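PDB 5MDN: DNA polymerase from Pyrobaculum calidifontis, which probably copies DNA by adding deoxyribonucleotides from their triphosphates to the end of a growing strand, with release of diphosphate. Local coordinates for residues Val70-Phe75 against Thr79-Val84; Glu110-Tyr115 against Pro390-Arg395; Ser263-Trp268 against Val365-Val370; Arg373-Leu378 against Gly522-Lys527. All coordinates share one frame; numbering follows the deposited sequence.

Contact 1: Val70-Phe75 against Thr79-Val84; sequences VERRFF and TIFLKV
V70 and F81 face each other as a hydrogen-bonded antiparallel pair, each backbone N-H donating to the other's carbonyl; V70 N to F81 O measures 3.0 Å and is nearly straight at 174°. R72 and T79 repeat this two residues on, and the T79 N to R72 O bond, at 2.8 Å, is bent to 156°.

F81 is the side chain to follow. Its CB lies 3.9 Å from V70 CG2. With CG anti to its own carbonyl carbon (chi1 -62°), the ring runs away from V70, past R72 toward F74. CD2 comes to R72 CB, CE2 stays with that same carbon and has R72 O at the ring edge, 4.0 Å away, and the tip CZ reaches F74 CB at 4.1 Å, again at the edge of the F81 ring. V388 and K45 also touch this phenyl group, which is buried.

The two segments are the arms of a beta hairpin, strands 64-74 and 77-86, at the margin of a four-stranded antiparallel sheet in which 64-74 is outermost and 77-86 pairs on its other side with 41-46. On the face that carries F81, K83 sets its CB against both V70 methyls, CG1 and CG2, and sends its extended chain on to a cation-pi contact with Y41.

E71 and I80, both exposed, form a non-hydrogen-bonded pair on the other face. Here I80 CD1 lies against the aliphatic part of the glutamate, 3.9 Å from E71 CB, while E71 CA brings its hydrogen to T79 O.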
# COMPACT_ATOMS: atom_id res chain seq x y z
N VAL A 70 -24.99 -23.69 16.29
CA VAL A 70 -23.80 -23.31 17.03
C VAL A 70 -24.14 -22.17 17.97
O VAL A 70 -25.09 -21.41 17.76
CB VAL A 70 -22.63 -22.92 16.10
CG1 VAL A 70 -22.14 -24.13 15.32
CG2 VAL A 70 -23.06 -21.80 15.15
N GLU A 71 -23.33 -22.04 19.02
CA GLU A 71 -23.40 -20.94 19.97
C GLU A 71 -22.10 -20.15 19.88
O GLU A 71 -21.03 -20.69 20.15
CB GLU A 71 -23.62 -21.44 21.40
CG GLU A 71 -23.85 -20.32 22.40
CD GLU A 71 -23.54 -20.75 23.83
OE1 GLU A 71 -23.79 -21.92 24.17
OE2 GLU A 71 -23.04 -19.91 24.60
N ARG A 72 -22.20 -18.88 19.49
CA ARG A 72 -21.04 -18.01 19.40
C ARG A 72 -21.39 -16.65 19.97
O ARG A 72 -22.54 -16.36 20.31
CB ARG A 72 -20.54 -17.89 17.96
CG ARG A 72 -20.48 -19.21 17.21
CD ARG A 72 -19.39 -19.24 16.16
NE ARG A 72 -19.26 -20.57 15.58
CZ ARG A 72 -18.63 -21.58 16.17
NH1 ARG A 72 -18.06 -21.41 17.36
NH2 ARG A 72 -18.57 -22.77 15.57
N ARG A 73 -20.38 -15.80 20.08
CA ARG A 73 -20.55 -14.45 20.60
C ARG A 73 -20.85 -13.48 19.47
O ARG A 73 -20.40 -13.65 18.33
CB ARG A 73 -19.30 -14.00 21.35
CG ARG A 73 -18.79 -15.00 22.37
CD ARG A 73 -17.46 -14.55 22.96
NE ARG A 73 -17.62 -13.39 23.83
CZ ARG A 73 -16.62 -12.80 24.47
NH1 ARG A 73 -15.38 -13.26 24.33
NH2 ARG A 73 -16.85 -11.75 25.24
N PHE A 74 -21.62 -12.44 19.79
CA PHE A 74 -21.92 -11.37 18.84
C PHE A 74 -21.92 -10.06 19.62
O PHE A 74 -22.83 -9.81 20.41
CB PHE A 74 -23.27 -11.61 18.16
CG PHE A 74 -23.58 -10.63 17.06
CD1 PHE A 74 -22.80 -10.58 15.92
CD2 PHE A 74 -24.66 -9.76 17.17
CE1 PHE A 74 -23.09 -9.69 14.91
CE2 PHE A 74 -24.95 -8.87 16.16
CZ PHE A 74 -24.16 -8.83 15.03
N PHE A 75 -20.89 -9.24 19.40
CA PHE A 75 -20.61 -8.07 20.23
C PHE A 75 -20.57 -8.45 21.71
O PHE A 75 -21.09 -7.74 22.58
CB PHE A 75 -21.63 -6.96 19.99
CG PHE A 75 -21.50 -6.30 18.65
CD1 PHE A 75 -20.55 -5.31 18.45
CD2 PHE A 75 -22.34 -6.65 17.60
CE1 PHE A 75 -20.43 -4.69 17.22
CE2 PHE A 75 -22.22 -6.03 16.37
CZ PHE A 75 -21.26 -5.05 16.18
N THR A 79 -24.95 -15.66 21.47
CA THR A 79 -26.19 -15.92 20.76
C THR A 79 -26.09 -17.23 19.99
O THR A 79 -25.01 -17.81 19.84
CB THR A 79 -26.54 -14.76 19.80
OG1 THR A 79 -25.58 -14.71 18.74
CG2 THR A 79 -26.54 -13.43 20.54
N ILE A 80 -27.23 -17.69 19.49
CA ILE A 80 -27.33 -18.93 18.72
C ILE A 80 -27.35 -18.59 17.24
O ILE A 80 -27.97 -17.61 16.82
CB ILE A 80 -28.58 -19.73 19.13
CG1 ILE A 80 -28.51 -20.10 20.62
CG2 ILE A 80 -28.74 -20.98 18.28
CD1 ILE A 80 -27.51 -21.19 20.93
N PHE A 81 -26.67 -19.41 16.44
CA PHE A 81 -26.65 -19.27 14.99
C PHE A 81 -26.90 -20.61 14.32
O PHE A 81 -26.66 -21.68 14.90
CB PHE A 81 -25.31 -18.71 14.47
CG PHE A 81 -24.99 -17.33 14.97
CD1 PHE A 81 -25.50 -16.21 14.33
CD2 PHE A 81 -24.15 -17.15 16.06
CE1 PHE A 81 -25.19 -14.95 14.77
CE2 PHE A 81 -23.84 -15.89 16.51
CZ PHE A 81 -24.36 -14.78 15.86
N LEU A 82 -27.39 -20.55 13.09
CA LEU A 82 -27.34 -21.68 12.17
C LEU A 82 -26.07 -21.58 11.34
O LEU A 82 -25.84 -20.56 10.68
CB LEU A 82 -28.58 -21.71 11.27
CG LEU A 82 -29.94 -21.89 11.94
CD1 LEU A 82 -31.02 -22.10 10.88
CD2 LEU A 82 -29.92 -23.05 12.92
N LYS A 83 -25.26 -22.63 11.35
CA LYS A 83 -24.04 -22.68 10.55
C LYS A 83 -24.35 -23.44 9.27
O LYS A 83 -24.28 -24.67 9.22
CB LYS A 83 -22.90 -23.32 11.34
CG LYS A 83 -21.58 -23.37 10.57
CD LYS A 83 -20.55 -24.25 11.27
CE LYS A 83 -19.19 -24.13 10.60
NZ LYS A 83 -18.23 -25.14 11.11
N VAL A 84 -24.70 -22.70 8.23
CA VAL A 84 -25.03 -23.29 6.93
C VAL A 84 -23.73 -23.61 6.21
O VAL A 84 -22.88 -22.74 6.01
CB VAL A 84 -25.90 -22.35 6.10
CG1 VAL A 84 -26.20 -22.97 4.74
CG2 VAL A 84 -27.19 -22.01 6.84

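Contact 2: Glu110-Tyr115 against Pro390-Arg395; sequences EADIRY and PNREER
E110 meets N391 loosely, E110 N standing 4.1 Å from N391 OD1 with no hydrogen bond between them. Their polar ends look to other partners: the glutamate makes a salt bridge to R118 and accepts from A389 N, and N391 ND2 donates to V108 O.

Two residues on, D112 points at R392 and carries the one charged link here. Its CG lies between the backbone N and the carbonyl carbon (chi1 61°), which turns the carboxylate to the edge of the guanidinium group. OD1 and NH1 form the salt bridge, but they are modelled too close together, so the pairing is plausible while its exact geometry, including the tilt between the two flat groups, is doubtful. D112 OD2 lies by the aliphatic end of the arginine, near R392 CD.

I113 follows with its CD1 near the same guanidinium edge, though the uncertain place of NH1 leaves the closeness of this approach open; the two side chains cross at about a right angle. The arginine reaches both residues by folding at chi2 and chi3, which also brings NH2 back toward P390 O of its own loop.

The contact is thus one of loop with loop: the chain leaving strand 105-109, an outermost strand of the antiparallel sheet that also holds 41-46, 77-86 and 64-74, and running into helix 115-123, meets the connection from helix 370-384 to strand 404-406 in the polymerase part.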
# COMPACT_ATOMS: atom_id res chain seq x y z
N GLU A 110 -20.69 -13.41 7.92
CA GLU A 110 -19.47 -14.07 7.46
C GLU A 110 -19.69 -14.89 6.19
O GLU A 110 -19.06 -15.93 5.99
CB GLU A 110 -18.85 -14.95 8.55
CG GLU A 110 -18.53 -14.21 9.84
CD GLU A 110 -17.64 -15.02 10.76
OE1 GLU A 110 -17.11 -16.06 10.32
OE2 GLU A 110 -17.46 -14.60 11.93
N ALA A 111 -20.59 -14.43 5.32
CA ALA A 111 -20.84 -15.11 4.05
C ALA A 111 -19.90 -14.66 2.94
O ALA A 111 -19.85 -15.33 1.90
CB ALA A 111 -22.29 -14.88 3.62
N ASP A 112 -19.16 -13.57 3.12
CA ASP A 112 -18.33 -12.99 2.07
C ASP A 112 -16.84 -13.15 2.36
O ASP A 112 -16.03 -12.33 1.92
CB ASP A 112 -18.67 -11.52 1.87
CG ASP A 112 -18.43 -10.69 3.12
OD1 ASP A 112 -18.61 -11.23 4.23
OD2 ASP A 112 -18.06 -9.51 2.98
N ILE A 113 -16.45 -14.19 3.10
CA ILE A 113 -15.05 -14.43 3.41
C ILE A 113 -14.50 -15.39 2.36
O ILE A 113 -15.01 -16.50 2.20
CB ILE A 113 -14.87 -15.00 4.83
CG1 ILE A 113 -14.92 -13.89 5.90
CG2 ILE A 113 -13.56 -15.77 4.95
CD1 ILE A 113 -16.22 -13.12 5.98
N ARG A 114 -13.47 -14.95 1.64
CA ARG A 114 -12.93 -15.77 0.56
C ARG A 114 -12.37 -17.08 1.11
O ARG A 114 -11.82 -17.13 2.21
CB ARG A 114 -11.86 -14.99 -0.23
CG ARG A 114 -10.56 -14.74 0.47
CD ARG A 114 -9.65 -13.90 -0.41
NE ARG A 114 -10.10 -12.51 -0.48
CZ ARG A 114 -9.41 -11.47 -0.01
NH1 ARG A 114 -8.23 -11.67 0.56
NH2 ARG A 114 -9.90 -10.24 -0.11
N TYR A 115 -12.55 -18.14 0.33
CA TYR A 115 -12.48 -19.50 0.85
C TYR A 115 -11.11 -19.83 1.44
O TYR A 115 -11.02 -20.34 2.56
CB TYR A 115 -12.85 -20.49 -0.26
CG TYR A 115 -12.81 -21.94 0.14
CD1 TYR A 115 -13.67 -22.43 1.12
CD2 TYR A 115 -11.95 -22.83 -0.48
CE1 TYR A 115 -13.65 -23.76 1.48
CE2 TYR A 115 -11.93 -24.17 -0.13
CZ TYR A 115 -12.78 -24.63 0.86
OH TYR A 115 -12.76 -25.96 1.21
N PRO A 390 -19.29 -8.85 12.50
CA PRO A 390 -20.37 -8.04 11.92
C PRO A 390 -20.26 -7.93 10.41
O PRO A 390 -19.36 -8.52 9.80
CB PRO A 390 -20.21 -6.68 12.61
CG PRO A 390 -19.36 -6.93 13.81
CD PRO A 390 -18.47 -8.08 13.45
N ASN A 391 -21.15 -7.16 9.79
CA ASN A 391 -21.22 -7.03 8.35
C ASN A 391 -20.68 -5.68 7.88
O ASN A 391 -20.50 -4.75 8.67
CB ASN A 391 -22.65 -7.24 7.85
CG ASN A 391 -23.09 -8.68 7.94
OD1 ASN A 391 -22.31 -9.60 7.68
ND2 ASN A 391 -24.35 -8.90 8.30
N ARG A 392 -20.43 -5.60 6.58
CA ARG A 392 -19.78 -4.45 5.96
C ARG A 392 -20.77 -3.70 5.08
O ARG A 392 -21.82 -4.23 4.69
CB ARG A 392 -18.59 -4.88 5.09
CG ARG A 392 -17.60 -5.82 5.74
CD ARG A 392 -18.00 -7.29 5.59
NE ARG A 392 -18.09 -7.94 6.90
CZ ARG A 392 -17.93 -9.24 7.11
NH1 ARG A 392 -17.66 -10.05 6.09
NH2 ARG A 392 -18.03 -9.73 8.34
N GLU A 393 -20.43 -2.45 4.78
CA GLU A 393 -21.14 -1.67 3.77
C GLU A 393 -20.35 -1.56 2.47
O GLU A 393 -20.79 -2.04 1.43
CB GLU A 393 -21.49 -0.28 4.32
CG GLU A 393 -22.42 -0.35 5.52
CD GLU A 393 -23.75 -0.99 5.20
OE1 GLU A 393 -24.29 -0.76 4.10
OE2 GLU A 393 -24.27 -1.75 6.05
N GLU A 394 -19.18 -0.92 2.51
CA GLU A 394 -18.37 -0.80 1.30
C GLU A 394 -16.92 -0.62 1.70
O GLU A 394 -16.59 -0.46 2.88
CB GLU A 394 -18.84 0.39 0.45
CG GLU A 394 -19.16 1.65 1.27
CD GLU A 394 -17.92 2.41 1.76
OE1 GLU A 394 -16.84 2.28 1.15
OE2 GLU A 394 -18.04 3.14 2.77
N ARG A 395 -16.05 -0.68 0.70
CA ARG A 395 -14.66 -0.28 0.85
C ARG A 395 -14.38 0.98 0.04
O ARG A 395 -14.58 0.99 -1.18
CB ARG A 395 -13.68 -1.40 0.45
CG ARG A 395 -13.42 -2.51 1.51
CD ARG A 395 -12.39 -3.58 1.04
NE ARG A 395 -12.13 -4.56 2.11
CZ ARG A 395 -12.95 -5.58 2.33
NH1 ARG A 395 -14.03 -5.70 1.55
NH2 ARG A 395 -12.72 -6.44 3.30

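Contact 3: Ser263-Trp268 against Val365-Val370; sequences SVYGHW and VAAASV
The ring of Y265 lies flat against A368, whose methyl group sits over one face in a CH-pi contact: A368 CB is 3.8 Å from the ring centroid and only 16° off the normal. V264 CG2 covers the opposite face over its centre, 3.7 Å above the plane, leaving the phenol clamped between two aliphatic groups. CZ is the ring atom nearest the alanine methyl.

A367 presents its methyl differently, to the roots of two side chains and to no ring. Its CB lies 3.9 Å from Y265 CB and equally far from H267 CB. From there the imidazole turns back to its own loop, where H267 ND1 donates to V264 O at 2.6 Å. That bond lies in the carbonyl plane, on a lone pair, and close to the ring plane, which fixes the rotation of the imidazole. V264 O accepts from H267 N as well, two bonds gripping one oxygen.

The tyrosine hydroxyl is hydrogen-bonded to N372 ND2 and R114 NH2. H267 also touches D363, a ligand of the bound magnesium ion, and its side chain is about 4 Å from that ion.

The loop 263-267 joins the short strands 261-262 and 268-269 and packs on the bend between helices 362-365 and 370-384. S369 caps the second of these helices by bonding N372 N through OG, while N280 of helix 278-282 touches A366 and A367.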
# COMPACT_ATOMS: atom_id res chain seq x y z
N SER A 263 -6.21 -10.99 -9.61
CA SER A 263 -7.03 -11.39 -8.47
C SER A 263 -7.42 -10.21 -7.59
O SER A 263 -7.56 -9.08 -8.07
CB SER A 263 -6.31 -12.45 -7.65
OG SER A 263 -7.09 -12.86 -6.54
N VAL A 264 -7.60 -10.47 -6.29
CA VAL A 264 -8.14 -9.47 -5.39
C VAL A 264 -7.18 -8.29 -5.24
O VAL A 264 -5.96 -8.42 -5.40
CB VAL A 264 -8.45 -10.11 -4.02
CG1 VAL A 264 -7.17 -10.53 -3.31
CG2 VAL A 264 -9.29 -9.18 -3.15
N TYR A 265 -7.75 -7.11 -4.95
CA TYR A 265 -7.05 -5.83 -4.86
C TYR A 265 -6.35 -5.44 -6.16
O TYR A 265 -5.51 -4.54 -6.16
CB TYR A 265 -6.02 -5.81 -3.72
CG TYR A 265 -6.48 -6.48 -2.44
CD1 TYR A 265 -7.57 -5.99 -1.73
CD2 TYR A 265 -5.81 -7.58 -1.94
CE1 TYR A 265 -7.98 -6.60 -0.56
CE2 TYR A 265 -6.21 -8.19 -0.77
CZ TYR A 265 -7.30 -7.70 -0.08
OH TYR A 265 -7.70 -8.31 1.08
N GLY A 266 -6.69 -6.10 -7.27
CA GLY A 266 -5.94 -5.90 -8.49
C GLY A 266 -4.57 -6.53 -8.51
O GLY A 266 -3.82 -6.32 -9.47
N HIS A 267 -4.21 -7.29 -7.48
CA HIS A 267 -2.93 -7.99 -7.48
C HIS A 267 -2.99 -9.16 -8.46
O HIS A 267 -4.05 -9.68 -8.80
CB HIS A 267 -2.57 -8.47 -6.08
CG HIS A 267 -2.93 -9.90 -5.81
ND1 HIS A 267 -4.16 -10.28 -5.32
CD2 HIS A 267 -2.22 -11.04 -5.95
CE1 HIS A 267 -4.19 -11.59 -5.17
NE2 HIS A 267 -3.02 -12.08 -5.55
N TRP A 268 -1.81 -9.59 -8.91
CA TRP A 268 -1.69 -10.66 -9.88
C TRP A 268 -1.13 -11.90 -9.19
O TRP A 268 -0.04 -11.85 -8.61
CB TRP A 268 -0.81 -10.24 -11.05
CG TRP A 268 -1.55 -9.42 -12.05
CD1 TRP A 268 -1.93 -8.11 -11.92
CD2 TRP A 268 -2.04 -9.85 -13.33
NE1 TRP A 268 -2.61 -7.70 -13.04
CE2 TRP A 268 -2.69 -8.75 -13.92
CE3 TRP A 268 -1.98 -11.06 -14.03
CZ2 TRP A 268 -3.28 -8.83 -15.17
CZ3 TRP A 268 -2.57 -11.13 -15.28
CH2 TRP A 268 -3.21 -10.02 -15.84
N VAL A 365 -0.48 -8.75 1.09
CA VAL A 365 -0.35 -7.90 2.26
C VAL A 365 -0.12 -6.44 1.86
O VAL A 365 -0.67 -5.52 2.47
CB VAL A 365 0.76 -8.43 3.19
CG1 VAL A 365 2.11 -8.45 2.49
CG2 VAL A 365 0.83 -7.60 4.46
N ALA A 366 0.69 -6.21 0.82
CA ALA A 366 0.97 -4.85 0.38
C ALA A 366 -0.13 -4.30 -0.53
O ALA A 366 -0.40 -3.10 -0.51
CB ALA A 366 2.32 -4.79 -0.32
N ALA A 367 -0.75 -5.17 -1.34
CA ALA A 367 -1.79 -4.71 -2.26
C ALA A 367 -3.03 -4.23 -1.51
O ALA A 367 -3.72 -3.32 -1.98
CB ALA A 367 -2.16 -5.83 -3.23
N ALA A 368 -3.33 -4.83 -0.37
CA ALA A 368 -4.49 -4.44 0.41
C ALA A 368 -4.27 -3.10 1.10
O ALA A 368 -3.13 -2.69 1.38
CB ALA A 368 -4.81 -5.51 1.45
N SER A 369 -5.36 -2.40 1.37
CA SER A 369 -5.29 -1.14 2.09
C SER A 369 -5.03 -1.40 3.57
O SER A 369 -5.21 -2.51 4.08
CB SER A 369 -6.57 -0.32 1.91
OG SER A 369 -7.69 -0.99 2.45
N VAL A 370 -4.58 -0.35 4.27
CA VAL A 370 -4.25 -0.47 5.69
C VAL A 370 -5.44 -0.99 6.47
O VAL A 370 -5.31 -1.90 7.31
CB VAL A 370 -3.75 0.88 6.24
CG1 VAL A 370 -3.40 0.75 7.71
CG2 VAL A 370 -2.55 1.36 5.43

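Contact 4: Arg373-Leu378 against Gly522-Lys527; sequences RVEWML and GARWYK
A buried polar and apolar contact fixes helix 370-384 to the loop between helices 514-519 and 528-551, with E375 and L378, one turn apart on the helix, doing the work. E375 grips R524 twice. Its OE2 takes the backbone N-H of R524 at 2.8 Å, almost straight (168°) and met nearly along the C-O axis, while OE1 forms a salt bridge with the side-chain NE of the same residue at 2.9 Å. With CG anti to its backbone N (chi1 -160°), the extended glutamate chain carries the carboxylate out to both nitrogens. The two side chains cross at about a right angle. The carboxylate and guanidinium planes are 42° apart, and the pairing goes through NE, not through the two terminal nitrogens.

Y517 OH adds a further hydrogen bond to E375 OE2. With an arginine and these donors round it, the buried carboxylate is probably kept charged.

Beside this polar cluster L378 and W525 slide past each other in opposite directions. L378 CB is 3.6 Å from W525 CZ3, and L378 CD1 reaches CE3 of the same six-membered ring at 3.9 Å. A type I beta turn from A523 to Y526 places R524 and W525 at its two middle positions, side chains toward the helix.

The indole also lies on L379 and A382 of helix 370-384 and meets the ring of F468 at the start of helix 468-486, and Y517 of helix 514-519 packs against both L378 and A523. K527 closes the loop as N-cap of helix 528-551.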
# COMPACT_ATOMS: atom_id res chain seq x y z
N ARG A 373 -6.06 -4.54 5.59
CA ARG A 373 -5.09 -5.41 6.27
C ARG A 373 -5.48 -5.63 7.73
O ARG A 373 -5.37 -6.76 8.24
CB ARG A 373 -3.69 -4.79 6.16
CG ARG A 373 -2.54 -5.75 6.38
CD ARG A 373 -1.20 -5.03 6.28
NE ARG A 373 -1.00 -4.42 4.96
CZ ARG A 373 -0.78 -3.12 4.77
NH1 ARG A 373 -0.71 -2.30 5.81
NH2 ARG A 373 -0.60 -2.65 3.55
N VAL A 374 -5.91 -4.57 8.42
CA VAL A 374 -6.27 -4.69 9.83
C VAL A 374 -7.52 -5.55 10.00
O VAL A 374 -7.63 -6.33 10.96
CB VAL A 374 -6.47 -3.28 10.43
CG1 VAL A 374 -7.14 -3.35 11.80
CG2 VAL A 374 -5.15 -2.54 10.51
N GLU A 375 -8.47 -5.44 9.07
CA GLU A 375 -9.71 -6.19 9.19
C GLU A 375 -9.49 -7.69 9.04
O GLU A 375 -10.19 -8.48 9.68
CB GLU A 375 -10.72 -5.67 8.18
CG GLU A 375 -12.15 -6.01 8.51
CD GLU A 375 -13.13 -5.10 7.80
OE1 GLU A 375 -13.27 -5.22 6.57
OE2 GLU A 375 -13.76 -4.26 8.48
N TRP A 376 -8.54 -8.10 8.20
CA TRP A 376 -8.19 -9.51 8.10
C TRP A 376 -7.48 -10.02 9.35
O TRP A 376 -7.53 -11.22 9.62
CB TRP A 376 -7.34 -9.77 6.86
CG TRP A 376 -8.14 -9.91 5.61
CD1 TRP A 376 -8.15 -9.06 4.54
CD2 TRP A 376 -9.07 -10.95 5.31
NE1 TRP A 376 -9.03 -9.52 3.58
CE2 TRP A 376 -9.61 -10.68 4.03
CE3 TRP A 376 -9.51 -12.09 5.99
CZ2 TRP A 376 -10.55 -11.51 3.43
CZ3 TRP A 376 -10.44 -12.91 5.39
CH2 TRP A 376 -10.95 -12.62 4.13
N MET A 377 -6.82 -9.14 10.09
CA MET A 377 -6.28 -9.53 11.39
C MET A 377 -7.39 -9.73 12.41
O MET A 377 -7.42 -10.74 13.12
CB MET A 377 -5.29 -8.47 11.89
CG MET A 377 -4.51 -8.89 13.13
SD MET A 377 -3.23 -7.71 13.58
CE MET A 377 -4.22 -6.28 13.98
N LEU A 378 -8.32 -8.77 12.50
CA LEU A 378 -9.40 -8.86 13.48
C LEU A 378 -10.29 -10.07 13.22
O LEU A 378 -10.81 -10.66 14.17
CB LEU A 378 -10.21 -7.57 13.48
CG LEU A 378 -9.46 -6.32 13.94
CD1 LEU A 378 -10.36 -5.10 13.89
CD2 LEU A 378 -8.87 -6.52 15.33
N GLY A 522 -16.90 2.27 6.69
CA GLY A 522 -17.15 0.98 6.08
C GLY A 522 -16.35 -0.15 6.70
O GLY A 522 -15.80 -0.99 5.99
N ALA A 523 -16.28 -0.17 8.03
CA ALA A 523 -15.56 -1.20 8.76
C ALA A 523 -16.53 -2.10 9.52
O ALA A 523 -17.62 -1.67 9.91
CB ALA A 523 -14.55 -0.59 9.73
N ARG A 524 -16.12 -3.35 9.72
CA ARG A 524 -16.95 -4.32 10.41
C ARG A 524 -17.18 -3.91 11.86
O ARG A 524 -18.32 -3.91 12.35
CB ARG A 524 -16.30 -5.70 10.31
CG ARG A 524 -16.27 -6.14 8.87
CD ARG A 524 -15.44 -7.37 8.58
NE ARG A 524 -15.10 -7.35 7.16
CZ ARG A 524 -14.80 -8.42 6.42
NH1 ARG A 524 -14.80 -9.63 6.96
NH2 ARG A 524 -14.50 -8.27 5.14
N TRP A 525 -16.10 -3.56 12.56
CA TRP A 525 -16.17 -3.13 13.95
C TRP A 525 -16.20 -1.61 14.07
O TRP A 525 -15.67 -1.05 15.04
CB TRP A 525 -15.00 -3.71 14.74
CG TRP A 525 -15.20 -5.15 15.07
CD1 TRP A 525 -15.88 -5.66 16.13
CD2 TRP A 525 -14.73 -6.27 14.31
NE1 TRP A 525 -15.86 -7.04 16.09
CE2 TRP A 525 -15.16 -7.43 14.98
CE3 TRP A 525 -14.00 -6.41 13.13
CZ2 TRP A 525 -14.87 -8.71 14.51
CZ3 TRP A 525 -13.71 -7.68 12.67
CH2 TRP A 525 -14.15 -8.81 13.36
N TYR A 526 -16.82 -0.93 13.10
CA TYR A 526 -16.99 0.51 13.17
C TYR A 526 -18.08 0.88 14.16
O TYR A 526 -19.19 0.34 14.10
CB TYR A 526 -17.32 1.09 11.79
CG TYR A 526 -17.76 2.53 11.85
CD1 TYR A 526 -16.85 3.55 12.13
CD2 TYR A 526 -19.09 2.89 11.64
CE1 TYR A 526 -17.25 4.87 12.19
CE2 TYR A 526 -19.50 4.20 11.70
CZ TYR A 526 -18.58 5.19 11.98
OH TYR A 526 -18.98 6.51 12.04
N LYS A 527 -17.77 1.80 15.07
CA LYS A 527 -18.76 2.42 15.93
C LYS A 527 -18.35 3.86 16.16
O LYS A 527 -17.24 4.12 16.62
CB LYS A 527 -18.89 1.67 17.27
CG LYS A 527 -19.97 2.22 18.17
CD LYS A 527 -21.35 1.96 17.59
CE LYS A 527 -21.98 0.70 18.16
NZ LYS A 527 -22.34 0.86 19.59

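Contacts 1, 2 and 4 lie on one side of the chain's centre. F75 of contact 1 packs on P390 of contact 2 (CZ to CG 3.6 Å), and P390 CB in turn rests 3.4 Å from R524 O of contact 4. R524 also brings its guanidinium group close to those of R392 and R395, although acidic D112 and E375 stand in the same cluster. R114 carries contact 2 on to contact 3, its NH2 3.2 Å from Y265 OH in a probable hydrogen bond. Contacts 3 and 4 meet where R373 NE reaches V365 O at 2.7 Å. Contact 3 alone approaches the magnesium site of D7 and D363; the centres of contacts 1 and 3 are about 30 Å apart.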